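Long-range contact in xanthomonas outer protein D (Xanthomonas euvesicatoria, PDB 2OIX), which is a type III secreted virulence effector whose C-terminal cysteine protease domain removes SUMO from proteins: residues D138-L147 with L164-I174. The protein carries 1 engineered substitution. Numbering follows the deposited sequence.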
# COMPACT_ATOMS: atom_id res chain seq x y z
N ASP A 138 -3.67 9.61 -5.49
CA ASP A 138 -2.81 9.51 -6.65
C ASP A 138 -1.40 9.05 -6.23
O ASP A 138 -0.78 8.20 -6.89
CB ASP A 138 -2.74 10.86 -7.37
CG ASP A 138 -4.14 11.43 -7.77
OD1 ASP A 138 -4.34 11.83 -8.96
OD2 ASP A 138 -5.03 11.57 -6.91
N HIS A 139 -0.89 9.63 -5.15
CA HIS A 139 0.47 9.34 -4.67
C HIS A 139 0.59 7.86 -4.21
O HIS A 139 1.58 7.18 -4.53
CB HIS A 139 0.88 10.32 -3.57
CG HIS A 139 1.33 11.65 -4.07
ND1 HIS A 139 0.45 12.68 -4.33
CD2 HIS A 139 2.56 12.14 -4.34
CE1 HIS A 139 1.12 13.75 -4.74
NE2 HIS A 139 2.40 13.45 -4.78
N VAL A 140 -0.44 7.38 -3.52
CA VAL A 140 -0.53 5.97 -3.16
C VAL A 140 -0.55 5.05 -4.39
O VAL A 140 0.30 4.14 -4.46
CB VAL A 140 -1.66 5.66 -2.16
CG1 VAL A 140 -1.77 4.14 -1.97
CG2 VAL A 140 -1.36 6.31 -0.81
N LEU A 141 -1.39 5.36 -5.40
CA LEU A 141 -1.53 4.49 -6.56
C LEU A 141 -0.22 4.43 -7.30
O LEU A 141 0.25 3.35 -7.69
CB LEU A 141 -2.66 4.98 -7.49
CG LEU A 141 -4.04 4.70 -6.88
CD1 LEU A 141 -5.17 4.92 -7.76
CD2 LEU A 141 -4.10 3.21 -6.37
N THR A 142 0.34 5.61 -7.58
CA THR A 142 1.63 5.72 -8.22
C THR A 142 2.74 4.99 -7.49
O THR A 142 3.51 4.28 -8.15
CB THR A 142 2.03 7.20 -8.43
OG1 THR A 142 0.91 7.91 -8.98
CG2 THR A 142 3.23 7.28 -9.39
N GLY A 143 2.80 5.12 -6.16
CA GLY A 143 3.81 4.39 -5.39
C GLY A 143 3.67 2.87 -5.53
O GLY A 143 4.69 2.14 -5.71
N ILE A 144 2.43 2.39 -5.53
CA ILE A 144 2.18 0.95 -5.68
C ILE A 144 2.70 0.44 -7.02
O ILE A 144 3.41 -0.57 -7.05
CB ILE A 144 0.67 0.62 -5.49
CG1 ILE A 144 0.26 0.80 -4.00
CG2 ILE A 144 0.40 -0.82 -6.00
CD1 ILE A 144 -1.25 0.70 -3.77
N GLU A 145 2.38 1.18 -8.07
CA GLU A 145 2.69 0.88 -9.48
C GLU A 145 4.21 0.84 -9.75
O GLU A 145 4.73 -0.12 -10.33
CB GLU A 145 2.04 1.94 -10.36
CG GLU A 145 2.38 1.83 -11.85
CD GLU A 145 1.32 1.11 -12.64
OE1 GLU A 145 0.25 0.82 -12.04
OE2 GLU A 145 1.54 0.85 -13.87
N VAL A 146 4.90 1.89 -9.32
CA VAL A 146 6.35 2.02 -9.36
C VAL A 146 7.02 0.88 -8.61
O VAL A 146 7.90 0.24 -9.15
CB VAL A 146 6.79 3.36 -8.74
CG1 VAL A 146 8.29 3.45 -8.63
CG2 VAL A 146 6.29 4.54 -9.65
N LEU A 147 6.60 0.67 -7.36
CA LEU A 147 7.23 -0.38 -6.56
C LEU A 147 6.93 -1.81 -7.10
O LEU A 147 7.84 -2.67 -7.13
CB LEU A 147 6.81 -0.22 -5.10
CG LEU A 147 7.32 0.98 -4.27
CD1 LEU A 147 6.81 0.74 -2.75
CD2 LEU A 147 8.87 1.00 -4.25
N LEU A 164 10.90 6.43 -3.10
CA LEU A 164 9.83 7.00 -3.95
C LEU A 164 9.85 8.53 -3.96
O LEU A 164 8.85 9.16 -4.35
CB LEU A 164 8.44 6.49 -3.49
CG LEU A 164 8.12 4.98 -3.70
CD1 LEU A 164 6.67 4.60 -3.24
CD2 LEU A 164 8.29 4.65 -5.20
N THR A 165 10.97 9.12 -3.56
CA THR A 165 11.15 10.58 -3.47
C THR A 165 10.76 11.26 -4.78
O THR A 165 10.07 12.29 -4.79
CB THR A 165 12.61 10.94 -3.07
OG1 THR A 165 13.00 10.22 -1.90
CG2 THR A 165 12.76 12.40 -2.79
N ASP A 166 11.13 10.63 -5.89
CA ASP A 166 10.98 11.25 -7.21
C ASP A 166 9.72 10.91 -8.01
O ASP A 166 9.66 11.20 -9.20
CB ASP A 166 12.22 10.92 -8.05
CG ASP A 166 13.49 11.56 -7.49
OD1 ASP A 166 13.48 12.79 -7.23
OD2 ASP A 166 14.52 10.84 -7.33
N ILE A 167 8.72 10.28 -7.40
CA ILE A 167 7.53 9.92 -8.18
C ILE A 167 6.75 11.16 -8.66
O ILE A 167 6.86 12.24 -8.09
CB ILE A 167 6.58 8.89 -7.50
CG1 ILE A 167 5.86 9.50 -6.28
CG2 ILE A 167 7.35 7.61 -7.14
CD1 ILE A 167 4.65 8.69 -5.79
N GLU A 168 5.98 10.97 -9.72
CA GLU A 168 5.21 12.05 -10.29
C GLU A 168 3.85 11.45 -10.60
O GLU A 168 3.65 10.84 -11.66
CB GLU A 168 5.89 12.59 -11.56
CG GLU A 168 7.31 13.15 -11.35
CD GLU A 168 8.10 13.32 -12.66
OE1 GLU A 168 8.58 12.30 -13.22
OE2 GLU A 168 8.24 14.48 -13.14
N PRO A 169 2.92 11.56 -9.63
CA PRO A 169 1.54 11.12 -9.81
C PRO A 169 0.83 12.05 -10.76
O PRO A 169 1.12 13.24 -10.79
CB PRO A 169 0.93 11.29 -8.42
CG PRO A 169 2.09 11.44 -7.49
CD PRO A 169 3.14 12.10 -8.28
N ASP A 170 -0.11 11.51 -11.52
CA ASP A 170 -0.90 12.32 -12.44
C ASP A 170 -2.35 11.87 -12.43
O ASP A 170 -2.64 10.68 -12.57
CB ASP A 170 -0.33 12.24 -13.86
CG ASP A 170 -0.14 10.81 -14.33
OD1 ASP A 170 1.01 10.41 -14.58
OD2 ASP A 170 -1.16 10.09 -14.46
N ARG A 171 -3.28 12.81 -12.28
CA ARG A 171 -4.66 12.39 -12.19
C ARG A 171 -5.09 11.78 -13.52
O ARG A 171 -5.75 10.74 -13.55
CB ARG A 171 -5.56 13.55 -11.75
CG ARG A 171 -7.01 13.18 -11.53
CD ARG A 171 -7.21 11.94 -10.63
NE ARG A 171 -8.48 12.06 -9.92
CZ ARG A 171 -8.59 12.36 -8.63
NH1 ARG A 171 -7.51 12.52 -7.85
NH2 ARG A 171 -9.80 12.47 -8.10
N GLY A 172 -4.63 12.40 -14.61
CA GLY A 172 -4.87 11.96 -15.99
C GLY A 172 -4.76 10.48 -16.32
O GLY A 172 -5.72 9.87 -16.79
N LEU A 173 -3.58 9.88 -16.10
CA LEU A 173 -3.38 8.49 -16.51
C LEU A 173 -4.09 7.54 -15.53
O LEU A 173 -4.48 6.43 -15.91
CB LEU A 173 -1.88 8.14 -16.64
CG LEU A 173 -1.49 6.65 -16.62
CD1 LEU A 173 -1.54 6.02 -18.02
CD2 LEU A 173 -0.11 6.42 -15.98
N ILE A 174 -4.26 7.99 -14.30
CA ILE A 174 -5.09 7.25 -13.35
C ILE A 174 -6.54 7.21 -13.85
O ILE A 174 -7.14 6.15 -13.92
CB ILE A 174 -4.99 7.82 -11.91
CG1 ILE A 174 -3.66 7.38 -11.27
CG2 ILE A 174 -6.13 7.28 -11.02
CD1 ILE A 174 -3.28 8.13 -10.02
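Leu164 opens a line of apolar contacts along helix 136-153, which in this Ulp1-family (C48) cysteine protease domain packs its inner face on the central mixed sheet; the chain 164-174 crosses another side of the helix on its way to the C-terminal helix. Leu164 splits its branches: CD1 lies 3.6 Å from Gly143 CA, an approach possible because glycine bares the helix backbone there, while CD2 touches both Val146 CG1 and Leu147 CD2. A type I turn then brings in Ile167. Its CG1 sits between backbone N and carbonyl carbon (chi1 69°), which sends CD1 inward to 3.6 Å from His139 O and against Thr142 CB, and leaves CG2 facing Val146 CG2. Pro169, a compact rigid ring with no N-H to satisfy, sets CG over the centre of the His139 imidazole in a CH-pi contact, 3.3 Å from the ring centroid; the ring is anchored by ND1 bonding Ser135 O. Pro169 CB rests on Thr142 OG1, a hydroxyl that suits a helix because it turns back to Asp138 O, which Thr142 N grips from the opposite face. Asp170 N-caps the last helix, its OD2 accepting from Leu173 N. Bent at chi2 (50°), Arg171 folds its aliphatic part along Asp138 OD1 and forms a salt bridge with the carboxylate, while NH2 holds Ser3 O near the N-terminus. As hydrogen bonds both arms of the bridge are weak: Arg171 NH1 to Asp138 OD2 is short (2.8 Å) but badly bent, NH1 to Asp138 OD1 nearly straight but long (3.4 Å). Ile174, one helical turn in, reaches back with CD1 to Leu141 CB and to Asp138 CA, 3.7 Å from the latter.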